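Local coordinates for Serine/threonine-protein kinase Tel1 (Chaetomium thermophilum, PDB 6SKY) that probably acts as a DNA-damage-sensing serine/threonine kinase, transferring phosphate from ATP to serine or threonine residues that precede glutamine, at residues Ile2023-Pro2029 against Tyr2040-Gln2044; Arg2642-Ile2646 against Arg2744-Ile2749; Arg2818-Glu2822 against Val2916-Asn2921. One frame throughout, in Å; residues are numbered along the deposited sequence.

Contact 1: residues Ile2023-Pro2029 against Tyr2040-Gln2044; sequences IWNLPAP and YKAYQ
Trp2024 and Tyr2040 form the apolar centre of an inter-helix turn in the TPR-like alpha solenoid of the FAT domain: the loop leaving helix 2011-2021 folds back over the flank of helix 2035-2047, the helix it is about to enter. Their rings meet obliquely, planes 31° apart, with Trp2024 CE3 3.5 Å from Tyr2040 CE1. The far corner of the indole, CH2, lies 3.6 Å from CB of Tyr2043, whose own ring turns off toward helix 2124-2143 and whose hydroxyl bonds to Thr2137. With CG anti to the backbone N (chi1 -178°), Tyr2040 extends from its helix into the bend of the loop, where Leu2026 CB packs against CE2. Farther along, the methyl of Ala2028 sits 3.6 Å from CG of Lys2041.

At the polar edge of the contact, each bond joins a helix side chain to the loop backbone. The hydroxyl of Tyr2040 donates to Ile2023 O, at the edge and in the plane of its ring, although the modelled length is too short to be trusted; it also accepts from Leu2026 N at 3.2 Å. Gln2044, extended beyond CG, spends both hydrogens of one amide nitrogen on the loop. NE2 lies 2.8 Å from Trp2024 O in a nearly straight bond that arrives 59° out of the carbonyl plane, and 3.2 Å from Leu2026 O, a pairing that fixes the rotation of the amide. At the outer end Lys2041, bent at its last two torsions, makes a weak bond from NZ to Pro2029 O at 3.4 Å.

Contact 2: residues Arg2642-Ile2646 against Arg2744-Ile2749; sequences RNLGI and RTTAAI
The guanidinium of Arg2642 is gripped by two carboxylates, those of Glu2638 and Asp1928, while the aliphatic root of the same residue covers the guanidinium of Arg2744. CB of Arg2642 stands over the centre of that flat group, 4.1 Å from CZ of Arg2744, and the two chains cross at about a right angle. Arg2744 is extended from CG to NE, which carries its charged end past the loop backbone; its NH1 makes a long, weak ion pair with Asp1926.

No hydrogen bond spans the two segments, and the rest is packing. At Asn2643 a Schellman motif with positive phi (53°) ends helix 2637-2641 and releases the chain across helix 2732-2755. Leu2644 then sets CD2 3.6 Å from the carbonyl O of Arg2744 and 4.2 Å from CB of Ala2748. Gly2645, almost fully extended, lays its O 3.8 Å from that same CB of Ala2748. Last comes Ile2646, whose CG2 branch meets CD1 of Ile2749 at 3.8 Å.

The segment 2642-2646 thus bridges two regions of the kinase fold: it leads into edge strand 2651-2655 of the N-lobe sheet and leans on C-lobe helix 2732-2755, with Ile2646 also against helix 2616-2632, Leu2644 against helix 2816-2828, and Ile2749 reaching strand 2775-2777.

Contact 3: residues Arg2818-Glu2822 against Val2916-Asn2921; sequences RRCCE and VMATVN
Glu2822, Val2920 and Arg2818 carry most of this crossing between helix 2816-2828 of the kinase domain and the first turns of FATC helix 2916-2927. The short axes pass 9.8 Å apart with their directions at 119°, so the meeting is steep and confined to a few side chains.

Glu2822 contributes mainly through its methylenes. Its CG lies 3.8 Å from CG2 of Val2920, and the carboxylate continues alongside Met2917, where OE2 comes 3.9 Å from CA of that residue. CG1 of Val2916 packs on the backbone of Glu2822, 3.4 Å from its O. Cut back to an alanine, Glu2822 would lose the CG methylene, and CG2 of Val2920 would probably be left with a gap beside it, with the flank of Met2917 losing its carboxylate neighbour.

Val2920 splits its two methyls between partners. While CG2 takes Glu2822, the other branch, CG1, is anti to the backbone N (chi1 174°) and rests 3.9 Å from CB of Cys2821 and 4.2 Å from CG of Arg2818. The arginine runs antiparallel alongside this valine, then bends at chi3 (-71°) and sends NH2 to OD1 of Asn2921, 3.2 Å away. The oxygen lies at the guanidinium edge, close to its plane, but the amide is turned steeply across that plane and the bond is weak. The stronger partner of Asn2921 lies in the dimer mate: its ND2 donates to the carbonyl of Ala2259 of the second subunit, and Met2917 packs on Met2220 of that subunit.

Chemically, then, charged residues serve here largely through their hydrocarbon: within these two segments the contact rests mainly on apolar packing, with one weak hydrogen bond.

The three contacts follow one another along the chain without nesting or crossing. Contact 1 closes a span of only ten residues inside the FAT region, about 29 Å from contact 2 and about 30 Å from contact 3 at nearest atoms. Contact 2 closes a 97-residue loop within the kinase domain, and contact 3, after a further interval, closes one of 93 residues that returns the C-terminal FATC helix to that domain. Contacts 2 and 3 touch: Ala2747 and Arg2744 of helix 2732-2755 pack on Cys2820 of helix 2816-2828. Arg2642 and Arg2819, one from each, both bind Asp1928, tying this shared kinase core to the FAT region.

Contact 1: residues Ile2023-Pro2029 against Tyr2040-Gln2044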
loop_
_atom_site.group_PDB
_atom_site.type_symbol
_atom_site.label_atom_id
_atom_site.label_comp_id
_atom_site.label_asym_id
_atom_site.label_seq_id
_atom_site.Cartn_x
_atom_site.Cartn_y
_atom_site.Cartn_z
ATOM N N ILE A 2023 -11.859 -18.221 -28.730
ATOM C CA ILE A 2023 -12.397 -19.566 -28.872
ATOM C C ILE A 2023 -13.664 -19.428 -29.698
ATOM O O ILE A 2023 -14.735 -19.139 -29.163
ATOM C CB ILE A 2023 -12.687 -20.206 -27.515
ATOM C CG1 ILE A 2023 -11.406 -20.340 -26.708
ATOM C CG2 ILE A 2023 -13.349 -21.539 -27.686
ATOM C CD1 ILE A 2023 -11.657 -20.576 -25.258
ATOM N N TRP A 2024 -13.555 -19.628 -31.005
ATOM C CA TRP A 2024 -14.607 -19.236 -31.925
ATOM C C TRP A 2024 -15.544 -20.373 -32.293
ATOM O O TRP A 2024 -16.187 -20.313 -33.341
ATOM C CB TRP A 2024 -13.995 -18.644 -33.187
ATOM C CG TRP A 2024 -13.150 -17.444 -32.968
ATOM C CD1 TRP A 2024 -11.879 -17.262 -33.395
ATOM C CD2 TRP A 2024 -13.519 -16.247 -32.284
ATOM N NE1 TRP A 2024 -11.427 -16.033 -33.018
ATOM C CE2 TRP A 2024 -12.419 -15.390 -32.332
ATOM C CE3 TRP A 2024 -14.672 -15.821 -31.628
ATOM C CZ2 TRP A 2024 -12.435 -14.141 -31.753
ATOM C CZ3 TRP A 2024 -14.681 -14.591 -31.064
ATOM C CH2 TRP A 2024 -13.576 -13.760 -31.128
ATOM N N ASN A 2025 -15.660 -21.396 -31.455
ATOM C CA ASN A 2025 -16.487 -22.551 -31.774
ATOM C C ASN A 2025 -17.549 -22.806 -30.717
ATOM O O ASN A 2025 -17.970 -23.941 -30.520
ATOM C CB ASN A 2025 -15.627 -23.796 -31.976
ATOM C CG ASN A 2025 -14.809 -24.149 -30.758
ATOM O OD1 ASN A 2025 -15.327 -24.255 -29.651
ATOM N ND2 ASN A 2025 -13.518 -24.338 -30.959
ATOM N N LEU A 2026 -17.975 -21.782 -30.028
ATOM C CA LEU A 2026 -19.089 -21.986 -29.127
ATOM C C LEU A 2026 -20.401 -21.861 -29.891
ATOM O O LEU A 2026 -20.536 -21.010 -30.769
ATOM C CB LEU A 2026 -19.072 -20.972 -27.994
ATOM C CG LEU A 2026 -17.951 -20.912 -26.960
ATOM C CD1 LEU A 2026 -18.545 -20.651 -25.599
ATOM C CD2 LEU A 2026 -17.127 -22.165 -26.941
ATOM N N PRO A 2027 -21.378 -22.694 -29.583
ATOM C CA PRO A 2027 -22.698 -22.549 -30.201
ATOM C C PRO A 2027 -23.479 -21.437 -29.523
ATOM O O PRO A 2027 -23.987 -21.600 -28.410
ATOM C CB PRO A 2027 -23.338 -23.923 -29.974
ATOM C CG PRO A 2027 -22.580 -24.540 -28.844
ATOM C CD PRO A 2027 -21.373 -23.723 -28.535
ATOM N N ALA A 2028 -23.590 -20.313 -30.197
ATOM C CA ALA A 2028 -24.193 -19.138 -29.589
ATOM C C ALA A 2028 -25.709 -19.251 -29.618
ATOM O O ALA A 2028 -26.278 -19.589 -30.659
ATOM C CB ALA A 2028 -23.755 -17.879 -30.323
ATOM N N PRO A 2029 -26.393 -18.976 -28.512
ATOM C CA PRO A 2029 -27.855 -18.984 -28.535
ATOM C C PRO A 2029 -28.394 -17.918 -29.472
ATOM O O PRO A 2029 -27.724 -16.938 -29.796
ATOM C CB PRO A 2029 -28.237 -18.695 -27.080
ATOM C CG PRO A 2029 -27.045 -18.064 -26.492
ATOM C CD PRO A 2029 -25.868 -18.657 -27.178
ATOM N N TYR A 2040 -19.972 -11.517 -29.705
ATOM C CA TYR A 2040 -19.322 -12.781 -30.002
ATOM C C TYR A 2040 -19.753 -13.326 -31.347
ATOM O O TYR A 2040 -18.929 -13.844 -32.097
ATOM C CB TYR A 2040 -19.638 -13.792 -28.911
ATOM C CG TYR A 2040 -18.959 -15.108 -29.124
ATOM C CD1 TYR A 2040 -17.608 -15.240 -28.911
ATOM C CD2 TYR A 2040 -19.663 -16.217 -29.542
ATOM C CE1 TYR A 2040 -16.982 -16.422 -29.107
ATOM C CE2 TYR A 2040 -19.038 -17.407 -29.739
ATOM C CZ TYR A 2040 -17.695 -17.500 -29.519
ATOM O OH TYR A 2040 -17.050 -18.686 -29.707
ATOM N N LYS A 2041 -21.046 -13.255 -31.659
ATOM C CA LYS A 2041 -21.513 -13.769 -32.938
ATOM C C LYS A 2041 -20.931 -12.979 -34.090
ATOM O O LYS A 2041 -20.567 -13.555 -35.117
ATOM C CB LYS A 2041 -23.032 -13.756 -32.997
ATOM C CG LYS A 2041 -23.667 -14.733 -32.052
ATOM C CD LYS A 2041 -24.977 -15.231 -32.584
ATOM C CE LYS A 2041 -26.018 -14.151 -32.585
ATOM N NZ LYS A 2041 -26.637 -14.005 -31.250
ATOM N N ALA A 2042 -20.805 -11.662 -33.933
ATOM C CA ALA A 2042 -20.159 -10.873 -34.979
ATOM C C ALA A 2042 -18.711 -11.305 -35.199
ATOM O O ALA A 2042 -18.278 -11.507 -36.340
ATOM C CB ALA A 2042 -20.230 -9.391 -34.639
ATOM N N TYR A 2043 -17.940 -11.467 -34.123
ATOM C CA TYR A 2043 -16.534 -11.835 -34.313
ATOM C C TYR A 2043 -16.376 -13.271 -34.795
ATOM O O TYR A 2043 -15.460 -13.567 -35.570
ATOM C CB TYR A 2043 -15.735 -11.629 -33.031
ATOM C CG TYR A 2043 -15.529 -10.186 -32.708
ATOM C CD1 TYR A 2043 -14.852 -9.361 -33.571
ATOM C CD2 TYR A 2043 -16.022 -9.646 -31.545
ATOM C CE1 TYR A 2043 -14.679 -8.045 -33.284
ATOM C CE2 TYR A 2043 -15.846 -8.333 -31.253
ATOM C CZ TYR A 2043 -15.182 -7.537 -32.121
ATOM O OH TYR A 2043 -15.012 -6.217 -31.817
ATOM N N GLN A 2044 -17.241 -14.172 -34.343
ATOM C CA GLN A 2044 -17.225 -15.541 -34.834
ATOM C C GLN A 2044 -17.500 -15.583 -36.327
ATOM O O GLN A 2044 -16.778 -16.235 -37.086
ATOM C CB GLN A 2044 -18.253 -16.363 -34.072
ATOM C CG GLN A 2044 -18.376 -17.772 -34.531
ATOM C CD GLN A 2044 -19.360 -18.541 -33.709
ATOM O OE1 GLN A 2044 -20.495 -18.128 -33.541
ATOM N NE2 GLN A 2044 -18.930 -19.666 -33.183
#

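Contact 2: residues Arg2642-Ile2646 against Arg2744-Ile2749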
loop_
_atom_site.group_PDB
_atom_site.type_symbol
_atom_site.label_atom_id
_atom_site.label_comp_id
_atom_site.label_asym_id
_atom_site.label_seq_id
_atom_site.Cartn_x
_atom_site.Cartn_y
_atom_site.Cartn_z
ATOM N N ARG A 2642 -15.934 13.334 -10.623
ATOM C CA ARG A 2642 -17.071 13.900 -9.916
ATOM C C ARG A 2642 -17.208 15.397 -10.100
ATOM O O ARG A 2642 -18.077 16.001 -9.475
ATOM C CB ARG A 2642 -16.960 13.589 -8.430
ATOM C CG ARG A 2642 -17.097 12.144 -8.133
ATOM C CD ARG A 2642 -16.538 11.799 -6.797
ATOM N NE ARG A 2642 -16.796 10.404 -6.483
ATOM C CZ ARG A 2642 -16.074 9.391 -6.937
ATOM N NH1 ARG A 2642 -16.388 8.155 -6.598
ATOM N NH2 ARG A 2642 -15.043 9.610 -7.726
ATOM N N ASN A 2643 -16.373 16.009 -10.933
ATOM C CA ASN A 2643 -16.391 17.451 -11.163
ATOM C C ASN A 2643 -16.302 18.223 -9.858
ATOM O O ASN A 2643 -16.981 19.229 -9.665
ATOM C CB ASN A 2643 -17.627 17.878 -11.946
ATOM C CG ASN A 2643 -17.868 17.028 -13.158
ATOM O OD1 ASN A 2643 -18.988 16.602 -13.415
ATOM N ND2 ASN A 2643 -16.815 16.762 -13.908
ATOM N N LEU A 2644 -15.462 17.750 -8.946
ATOM C CA LEU A 2644 -15.286 18.438 -7.679
ATOM C C LEU A 2644 -14.494 19.712 -7.908
ATOM O O LEU A 2644 -13.397 19.680 -8.466
ATOM C CB LEU A 2644 -14.591 17.541 -6.663
ATOM C CG LEU A 2644 -15.425 16.407 -6.081
ATOM C CD1 LEU A 2644 -14.564 15.490 -5.277
ATOM C CD2 LEU A 2644 -16.505 16.961 -5.223
ATOM N N GLY A 2645 -15.063 20.827 -7.489
ATOM C CA GLY A 2645 -14.440 22.123 -7.653
ATOM C C GLY A 2645 -15.314 23.150 -6.984
ATOM O O GLY A 2645 -16.333 22.824 -6.370
ATOM N N ILE A 2646 -14.912 24.406 -7.110
ATOM C CA ILE A 2646 -15.669 25.486 -6.507
ATOM C C ILE A 2646 -16.196 26.392 -7.604
ATOM O O ILE A 2646 -15.696 26.413 -8.727
ATOM C CB ILE A 2646 -14.848 26.291 -5.483
ATOM C CG1 ILE A 2646 -13.853 27.196 -6.187
ATOM C CG2 ILE A 2646 -14.133 25.364 -4.539
ATOM C CD1 ILE A 2646 -13.398 28.328 -5.334
ATOM N N ARG A 2744 -21.882 17.592 -3.199
ATOM C CA ARG A 2744 -20.519 17.575 -3.711
ATOM C C ARG A 2744 -19.841 18.929 -3.593
ATOM O O ARG A 2744 -18.670 19.006 -3.212
ATOM C CB ARG A 2744 -20.514 17.126 -5.159
ATOM C CG ARG A 2744 -20.624 15.660 -5.351
ATOM C CD ARG A 2744 -20.759 15.373 -6.799
ATOM N NE ARG A 2744 -20.830 13.951 -7.072
ATOM C CZ ARG A 2744 -21.026 13.451 -8.280
ATOM N NH1 ARG A 2744 -21.072 12.147 -8.459
ATOM N NH2 ARG A 2744 -21.176 14.261 -9.309
ATOM N N THR A 2745 -20.531 20.009 -3.954
ATOM C CA THR A 2745 -19.903 21.318 -3.834
ATOM C C THR A 2745 -19.676 21.699 -2.382
ATOM O O THR A 2745 -18.664 22.335 -2.068
ATOM C CB THR A 2745 -20.734 22.371 -4.546
ATOM O OG1 THR A 2745 -22.092 22.254 -4.146
ATOM C CG2 THR A 2745 -20.660 22.165 -6.014
ATOM N N THR A 2746 -20.564 21.285 -1.477
ATOM C CA THR A 2746 -20.328 21.525 -0.060
ATOM C C THR A 2746 -19.108 20.769 0.436
ATOM O O THR A 2746 -18.306 21.313 1.194
ATOM C CB THR A 2746 -21.564 21.139 0.735
ATOM O OG1 THR A 2746 -22.688 21.823 0.191
ATOM C CG2 THR A 2746 -21.423 21.533 2.160
ATOM N N ALA A 2747 -18.936 19.521 0.008
ATOM C CA ALA A 2747 -17.769 18.751 0.421
ATOM C C ALA A 2747 -16.477 19.381 -0.078
ATOM O O ALA A 2747 -15.497 19.501 0.669
ATOM C CB ALA A 2747 -17.891 17.321 -0.082
ATOM N N ALA A 2748 -16.451 19.782 -1.348
ATOM C CA ALA A 2748 -15.239 20.368 -1.906
ATOM C C ALA A 2748 -14.875 21.663 -1.200
ATOM O O ALA A 2748 -13.712 21.880 -0.845
ATOM C CB ALA A 2748 -15.402 20.599 -3.401
ATOM N N ILE A 2749 -15.853 22.538 -0.970
ATOM C CA ILE A 2749 -15.509 23.798 -0.325
ATOM C C ILE A 2749 -15.182 23.590 1.142
ATOM O O ILE A 2749 -14.384 24.332 1.705
ATOM C CB ILE A 2749 -16.622 24.841 -0.509
ATOM C CG1 ILE A 2749 -16.081 26.238 -0.227
ATOM C CG2 ILE A 2749 -17.773 24.558 0.417
ATOM C CD1 ILE A 2749 -14.921 26.627 -1.064
#

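Contact 3: residues Arg2818-Glu2822 against Val2916-Asn2921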
loop_
_atom_site.group_PDB
_atom_site.type_symbol
_atom_site.label_atom_id
_atom_site.label_comp_id
_atom_site.label_asym_id
_atom_site.label_seq_id
_atom_site.Cartn_x
_atom_site.Cartn_y
_atom_site.Cartn_z
ATOM N N ARG A 2818 -19.048 12.288 2.863
ATOM C CA ARG A 2818 -17.811 11.801 3.455
ATOM C C ARG A 2818 -16.854 11.270 2.397
ATOM O O ARG A 2818 -15.644 11.511 2.470
ATOM C CB ARG A 2818 -18.136 10.733 4.481
ATOM C CG ARG A 2818 -17.072 10.524 5.492
ATOM C CD ARG A 2818 -17.509 9.532 6.524
ATOM N NE ARG A 2818 -18.543 10.075 7.391
ATOM C CZ ARG A 2818 -18.312 10.587 8.589
ATOM N NH1 ARG A 2818 -19.311 11.055 9.309
ATOM N NH2 ARG A 2818 -17.083 10.625 9.065
ATOM N N ARG A 2819 -17.375 10.578 1.387
ATOM C CA ARG A 2819 -16.522 10.091 0.314
ATOM C C ARG A 2819 -15.939 11.237 -0.494
ATOM O O ARG A 2819 -14.783 11.177 -0.910
ATOM C CB ARG A 2819 -17.296 9.147 -0.594
ATOM C CG ARG A 2819 -17.760 7.889 0.071
ATOM C CD ARG A 2819 -17.009 6.700 -0.415
ATOM N NE ARG A 2819 -17.210 6.472 -1.834
ATOM C CZ ARG A 2819 -16.501 5.609 -2.545
ATOM N NH1 ARG A 2819 -16.737 5.456 -3.836
ATOM N NH2 ARG A 2819 -15.549 4.907 -1.963
ATOM N N CYS A 2820 -16.714 12.292 -0.724
ATOM C CA CYS A 2820 -16.189 13.405 -1.499
ATOM C C CYS A 2820 -15.214 14.246 -0.697
ATOM O O CYS A 2820 -14.256 14.773 -1.263
ATOM C CB CYS A 2820 -17.333 14.261 -2.028
ATOM S SG CYS A 2820 -18.225 13.489 -3.372
ATOM N N CYS A 2821 -15.423 14.365 0.613
ATOM C CA CYS A 2821 -14.412 14.958 1.477
ATOM C C CYS A 2821 -13.106 14.186 1.402
ATOM O O CYS A 2821 -12.030 14.783 1.307
ATOM C CB CYS A 2821 -14.913 15.002 2.917
ATOM S SG CYS A 2821 -16.035 16.314 3.308
ATOM N N GLU A 2822 -13.177 12.856 1.423
ATOM C CA GLU A 2822 -11.961 12.052 1.375
ATOM C C GLU A 2822 -11.264 12.153 0.027
ATOM O O GLU A 2822 -10.039 12.247 -0.025
ATOM C CB GLU A 2822 -12.278 10.601 1.710
ATOM C CG GLU A 2822 -12.483 10.365 3.183
ATOM C CD GLU A 2822 -13.197 9.069 3.477
ATOM O OE1 GLU A 2822 -13.358 8.253 2.552
ATOM O OE2 GLU A 2822 -13.610 8.866 4.636
ATOM N N VAL A 2916 -6.452 9.616 5.332
ATOM C CA VAL A 2916 -7.497 10.550 4.945
ATOM C C VAL A 2916 -8.786 10.238 5.688
ATOM O O VAL A 2916 -9.512 11.146 6.101
ATOM C CB VAL A 2916 -7.695 10.531 3.422
ATOM C CG1 VAL A 2916 -8.648 11.592 3.027
ATOM C CG2 VAL A 2916 -6.398 10.765 2.734
ATOM N N MET A 2917 -9.080 8.956 5.888
ATOM C CA MET A 2917 -10.278 8.562 6.619
ATOM C C MET A 2917 -10.274 9.124 8.032
ATOM O O MET A 2917 -11.265 9.704 8.482
ATOM C CB MET A 2917 -10.385 7.042 6.655
ATOM C CG MET A 2917 -11.631 6.538 7.350
ATOM S SD MET A 2917 -11.502 4.874 8.028
ATOM C CE MET A 2917 -10.257 5.111 9.283
ATOM N N ALA A 2918 -9.166 8.960 8.752
ATOM C CA ALA A 2918 -9.097 9.427 10.129
ATOM C C ALA A 2918 -9.150 10.945 10.208
ATOM O O ALA A 2918 -9.785 11.506 11.108
ATOM C CB ALA A 2918 -7.828 8.906 10.785
ATOM N N THR A 2919 -8.494 11.625 9.270
ATOM C CA THR A 2919 -8.518 13.081 9.249
ATOM C C THR A 2919 -9.925 13.607 9.021
ATOM O O THR A 2919 -10.383 14.512 9.725
ATOM C CB THR A 2919 -7.583 13.596 8.166
ATOM O OG1 THR A 2919 -6.329 12.924 8.268
ATOM C CG2 THR A 2919 -7.364 15.065 8.338
ATOM N N VAL A 2920 -10.630 13.048 8.038
ATOM C CA VAL A 2920 -11.991 13.481 7.759
ATOM C C VAL A 2920 -12.916 13.147 8.921
ATOM O O VAL A 2920 -13.821 13.920 9.242
ATOM C CB VAL A 2920 -12.479 12.865 6.438
ATOM C CG1 VAL A 2920 -13.923 13.186 6.203
ATOM C CG2 VAL A 2920 -11.657 13.386 5.303
ATOM N N ASN A 2921 -12.708 12.007 9.580
ATOM C CA ASN A 2921 -13.507 11.686 10.757
ATOM C C ASN A 2921 -13.333 12.736 11.835
ATOM O O ASN A 2921 -14.310 13.201 12.427
ATOM C CB ASN A 2921 -13.129 10.316 11.306
ATOM C CG ASN A 2921 -13.648 9.193 10.471
ATOM O OD1 ASN A 2921 -14.154 9.404 9.381
ATOM N ND2 ASN A 2921 -13.514 7.981 10.969
#